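Local structure of LPXTG cell wall surface protein (Streptococcus gordonii, 4IGB) at residues 17-29 and 250-262. The protein is a cell-wall-anchored surface protein that probably acts as an adhesin, its N-terminal region, comprising the N1 and N2 domains, being the part in this structure. Sequence-based numbering, arbitrary orientation.
Sequences IKNGTDISTLDIR and GSYNENNVSGLAL
The amide of Asn256 uses both its ends to hold the turn at Asp22 and Ile23. Its OD1 takes the backbone N of Ile23 at 2.7 Å, in the carbonyl plane and on a lone pair, while its ND2 gives an almost straight bond (178°) to Asp22 OD1 at 2.8 Å. That second bond lies in the amide plane but reaches the carboxylate from above its own plane, the two planes being 52° apart. Asp22 OD1 is gripped three times: besides Asn256 it accepts Ser24 N, closing an Asx turn, and Ser24 OG on its syn side at 2.7 Å. With CG anti to the backbone N (chi1 178°), Asp22 carries its carboxylate out to the helix, where it also passes obliquely by the CE1 side of the Tyr252 ring. Asn256 ND2 sits over the centre of a face of that ring, 3.1 Å above its plane, and gives a weak bond back to Tyr252 O. The preceding residue, Asn255, lays its amide against CA and CB of Ser24; its ND2 turns back to Ser251 O at 2.7 Å, and its OD1 accepts from Lys195. A water links the two hydroxyls, donating to Ser24 OG and lying 3.2 Å from Ser251 OG. On the buried side Ile23 packs its CB against Asn256 OD1 and runs CD1 down to Leu260 CA, 3.9 Å away, with Leu26 CD2 farther on, loosely facing Ala261 CB at 4.5 Å. Within the N1 domain, the contact thus joins the loop after strand 14-19 to helix 250-256 and to strand 261-264; strand 220-226 lies between these two strands in the mixed sheet, and its Asn226 bonds to Thr21 O and touches Asn256.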
loop_
_atom_site.group_PDB
_atom_site.type_symbol
_atom_site.label_atom_id
_atom_site.label_comp_id
_atom_site.label_asym_id
_atom_site.label_seq_id
_atom_site.Cartn_x
_atom_site.Cartn_y
_atom_site.Cartn_z
ATOM N N ILE B 17 -1.221 15.054 -6.567
ATOM C CA ILE B 17 -0.096 15.971 -6.444
ATOM C C ILE B 17 0.958 15.705 -7.496
ATOM O O ILE B 17 1.252 14.560 -7.811
ATOM C CB ILE B 17 0.585 15.839 -5.077
ATOM C CG1 ILE B 17 -0.363 16.264 -3.972
ATOM C CG2 ILE B 17 1.837 16.720 -5.008
ATOM C CD1 ILE B 17 0.270 16.164 -2.622
ATOM N N LYS B 18 1.526 16.776 -8.039
ATOM C CA LYS B 18 2.708 16.674 -8.887
ATOM C C LYS B 18 3.729 17.691 -8.392
ATOM O O LYS B 18 3.423 18.874 -8.266
ATOM C CB LYS B 18 2.372 16.939 -10.354
ATOM C CG LYS B 18 3.604 16.925 -11.249
ATOM C CD LYS B 18 3.267 17.192 -12.704
ATOM C CE LYS B 18 2.378 16.115 -13.272
ATOM N NZ LYS B 18 1.974 16.413 -14.673
ATOM N N ASN B 19 4.934 17.226 -8.095
ATOM C CA ASN B 19 5.954 18.097 -7.527
ATOM C C ASN B 19 7.343 17.526 -7.787
ATOM O O ASN B 19 7.490 16.610 -8.596
ATOM C CB ASN B 19 5.708 18.293 -6.030
ATOM C CG ASN B 19 5.803 16.993 -5.246
ATOM O OD1 ASN B 19 6.410 16.035 -5.696
ATOM N ND2 ASN B 19 5.213 16.970 -4.058
ATOM N N GLY B 20 8.349 18.051 -7.091
ATOM C CA GLY B 20 9.734 17.689 -7.349
ATOM C C GLY B 20 10.224 16.468 -6.595
ATOM O O GLY B 20 11.367 16.034 -6.759
ATOM N N THR B 21 9.357 15.898 -5.770
ATOM C CA THR B 21 9.718 14.711 -5.009
ATOM C C THR B 21 10.259 13.594 -5.900
ATOM O O THR B 21 9.677 13.274 -6.932
ATOM C CB THR B 21 8.524 14.200 -4.189
ATOM O OG1 THR B 21 8.297 15.100 -3.097
ATOM C CG2 THR B 21 8.818 12.821 -3.636
ATOM N N ASP B 22 11.384 13.016 -5.498
ATOM C CA ASP B 22 11.987 11.914 -6.241
ATOM C C ASP B 22 11.335 10.581 -5.858
ATOM O O ASP B 22 11.635 10.004 -4.816
ATOM C CB ASP B 22 13.498 11.876 -5.981
ATOM C CG ASP B 22 14.187 10.721 -6.674
ATOM O OD1 ASP B 22 13.510 9.965 -7.423
ATOM O OD2 ASP B 22 15.416 10.580 -6.481
ATOM N N ILE B 23 10.445 10.090 -6.707
ATOM C CA ILE B 23 9.704 8.865 -6.386
ATOM C C ILE B 23 10.623 7.642 -6.179
ATOM O O ILE B 23 10.289 6.726 -5.425
ATOM C CB ILE B 23 8.584 8.610 -7.433
ATOM C CG1 ILE B 23 7.556 9.753 -7.379
ATOM C CG2 ILE B 23 7.911 7.255 -7.222
ATOM C CD1 ILE B 23 6.374 9.562 -8.340
ATOM N N SER B 24 11.794 7.653 -6.814
ATOM C CA SER B 24 12.745 6.545 -6.707
ATOM C C SER B 24 13.480 6.498 -5.372
ATOM O O SER B 24 14.072 5.480 -5.030
ATOM C CB SER B 24 13.781 6.600 -7.834
ATOM O OG SER B 24 14.739 7.609 -7.558
ATOM N N THR B 25 13.454 7.590 -4.614
ATOM C CA THR B 25 14.144 7.607 -3.326
ATOM C C THR B 25 13.194 7.729 -2.116
ATOM O O THR B 25 13.615 8.065 -1.001
ATOM C CB THR B 25 15.250 8.697 -3.266
ATOM O OG1 THR B 25 14.686 9.984 -3.557
ATOM C CG2 THR B 25 16.366 8.391 -4.274
ATOM N N LEU B 26 11.918 7.443 -2.344
ATOM C CA LEU B 26 10.946 7.346 -1.256
ATOM C C LEU B 26 11.471 6.385 -0.199
ATOM O O LEU B 26 12.108 5.392 -0.521
ATOM C CB LEU B 26 9.616 6.815 -1.791
ATOM C CG LEU B 26 8.464 7.754 -2.151
ATOM C CD1 LEU B 26 8.926 9.154 -2.414
ATOM C CD2 LEU B 26 7.674 7.189 -3.331
ATOM N N ASP B 27 11.204 6.679 1.063
ATOM C CA ASP B 27 11.591 5.785 2.142
ATOM C C ASP B 27 10.393 4.976 2.647
ATOM O O ASP B 27 10.275 4.698 3.838
ATOM C CB ASP B 27 12.192 6.597 3.293
ATOM C CG ASP B 27 12.891 5.733 4.318
ATOM O OD1 ASP B 27 13.239 4.577 3.986
ATOM O OD2 ASP B 27 13.107 6.212 5.456
ATOM N N ILE B 28 9.486 4.609 1.754
ATOM C CA ILE B 28 8.323 3.856 2.211
ATOM C C ILE B 28 8.722 2.410 2.501
ATOM O O ILE B 28 9.803 1.964 2.118
ATOM C CB ILE B 28 7.155 3.936 1.223
ATOM C CG1 ILE B 28 7.580 3.411 -0.141
ATOM C CG2 ILE B 28 6.659 5.373 1.135
ATOM C CD1 ILE B 28 6.519 3.516 -1.193
ATOM N N ARG B 29 7.874 1.680 3.216
ATOM C CA ARG B 29 8.193 0.291 3.490
ATOM C C ARG B 29 7.719 -0.614 2.376
ATOM O O ARG B 29 6.541 -0.611 2.027
ATOM C CB ARG B 29 7.552 -0.173 4.783
ATOM C CG ARG B 29 7.806 -1.641 5.015
ATOM C CD ARG B 29 7.449 -2.041 6.415
ATOM N NE ARG B 29 7.989 -3.363 6.701
ATOM C CZ ARG B 29 8.089 -3.873 7.918
ATOM N NH1 ARG B 29 7.692 -3.154 8.968
ATOM N NH2 ARG B 29 8.596 -5.092 8.077
ATOM N N GLY B 250 16.536 3.326 -16.718
ATOM C CA GLY B 250 17.111 3.647 -15.426
ATOM C C GLY B 250 16.068 3.905 -14.350
ATOM O O GLY B 250 14.978 4.411 -14.622
ATOM N N SER B 251 16.423 3.572 -13.118
ATOM C CA SER B 251 15.542 3.720 -11.968
ATOM C C SER B 251 14.879 5.093 -11.850
ATOM O O SER B 251 13.659 5.181 -11.694
ATOM C CB SER B 251 16.313 3.430 -10.688
ATOM O OG SER B 251 15.493 3.669 -9.558
ATOM N N TYR B 252 15.681 6.156 -11.904
ATOM C CA TYR B 252 15.157 7.504 -11.766
ATOM C C TYR B 252 14.009 7.779 -12.739
ATOM O O TYR B 252 12.919 8.174 -12.336
ATOM C CB TYR B 252 16.257 8.563 -11.947
ATOM C CG TYR B 252 15.741 9.952 -11.664
ATOM C CD1 TYR B 252 15.819 10.490 -10.391
ATOM C CD2 TYR B 252 15.125 10.705 -12.657
ATOM C CE1 TYR B 252 15.328 11.746 -10.116
ATOM C CE2 TYR B 252 14.619 11.962 -12.388
ATOM C CZ TYR B 252 14.730 12.478 -11.113
ATOM O OH TYR B 252 14.234 13.728 -10.823
ATOM N N ASN B 253 14.258 7.574 -14.025
ATOM C CA ASN B 253 13.242 7.835 -15.019
ATOM C C ASN B 253 12.045 6.893 -14.921
ATOM O O ASN B 253 10.902 7.304 -15.135
ATOM C CB ASN B 253 13.856 7.807 -16.423
ATOM C CG ASN B 253 14.807 8.972 -16.651
ATOM O OD1 ASN B 253 14.779 9.951 -15.903
ATOM N ND2 ASN B 253 15.651 8.875 -17.682
ATOM N N GLU B 254 12.304 5.632 -14.595
ATOM C CA GLU B 254 11.228 4.645 -14.494
ATOM C C GLU B 254 10.228 4.976 -13.388
ATOM O O GLU B 254 9.031 4.703 -13.519
ATOM C CB GLU B 254 11.797 3.240 -14.314
ATOM C CG GLU B 254 12.506 2.751 -15.573
ATOM C CD GLU B 254 13.146 1.401 -15.391
ATOM O OE1 GLU B 254 12.985 0.819 -14.312
ATOM O OE2 GLU B 254 13.811 0.917 -16.327
ATOM N N ASN B 255 10.722 5.578 -12.316
ATOM C CA ASN B 255 9.880 6.027 -11.216
ATOM C C ASN B 255 9.270 7.394 -11.487
ATOM O O ASN B 255 8.069 7.602 -11.303
ATOM C CB ASN B 255 10.699 6.111 -9.932
ATOM C CG ASN B 255 10.960 4.764 -9.321
ATOM O OD1 ASN B 255 10.207 4.300 -8.456
ATOM N ND2 ASN B 255 12.020 4.108 -9.780
ATOM N N ASN B 256 10.109 8.331 -11.916
ATOM C CA ASN B 256 9.687 9.725 -12.053
ATOM C C ASN B 256 9.042 10.087 -13.389
ATOM O O ASN B 256 8.097 10.870 -13.428
ATOM C CB ASN B 256 10.856 10.662 -11.724
ATOM C CG ASN B 256 11.289 10.556 -10.261
ATOM O OD1 ASN B 256 10.482 10.757 -9.348
ATOM N ND2 ASN B 256 12.554 10.208 -10.035
ATOM N N VAL B 257 9.550 9.525 -14.482
ATOM C CA VAL B 257 9.012 9.821 -15.797
ATOM C C VAL B 257 7.876 8.873 -16.206
ATOM O O VAL B 257 6.868 9.300 -16.793
ATOM C CB VAL B 257 10.111 9.772 -16.877
ATOM C CG1 VAL B 257 9.491 9.838 -18.263
ATOM C CG2 VAL B 257 11.128 10.913 -16.663
ATOM N N SER B 258 8.037 7.587 -15.911
ATOM C CA SER B 258 7.044 6.605 -16.326
ATOM C C SER B 258 6.420 5.835 -15.148
ATOM O O SER B 258 5.898 4.741 -15.336
ATOM C CB SER B 258 7.656 5.627 -17.326
ATOM O OG SER B 258 8.733 4.896 -16.741
ATOM N N GLY B 259 6.449 6.417 -13.953
ATOM C CA GLY B 259 5.854 5.785 -12.785
ATOM C C GLY B 259 5.099 6.752 -11.890
ATOM O O GLY B 259 5.034 7.947 -12.168
ATOM N N LEU B 260 4.519 6.248 -10.808
ATOM C CA LEU B 260 3.762 7.101 -9.907
ATOM C C LEU B 260 3.507 6.364 -8.606
ATOM O O LEU B 260 3.780 5.174 -8.515
ATOM C CB LEU B 260 2.430 7.514 -10.541
ATOM C CG LEU B 260 1.411 6.401 -10.818
ATOM C CD1 LEU B 260 -0.007 6.952 -10.830
ATOM C CD2 LEU B 260 1.717 5.694 -12.129
ATOM N N ALA B 261 2.972 7.071 -7.612
ATOM C CA ALA B 261 2.689 6.482 -6.314
ATOM C C ALA B 261 1.250 6.757 -5.914
ATOM O O ALA B 261 0.747 7.871 -6.089
ATOM C CB ALA B 261 3.645 7.007 -5.249
ATOM N N LEU B 262 0.610 5.735 -5.362
ATOM C CA LEU B 262 -0.808 5.771 -5.005
ATOM C C LEU B 262 -1.009 5.248 -3.586
ATOM O O LEU B 262 -0.592 4.121 -3.264
ATOM C CB LEU B 262 -1.614 4.902 -5.978
ATOM C CG LEU B 262 -1.523 5.230 -7.477
ATOM C CD1 LEU B 262 -1.375 3.985 -8.312
ATOM C CD2 LEU B 262 -2.769 5.993 -7.928
HETATM O O HOH W 1 17.209 5.931 -8.086
#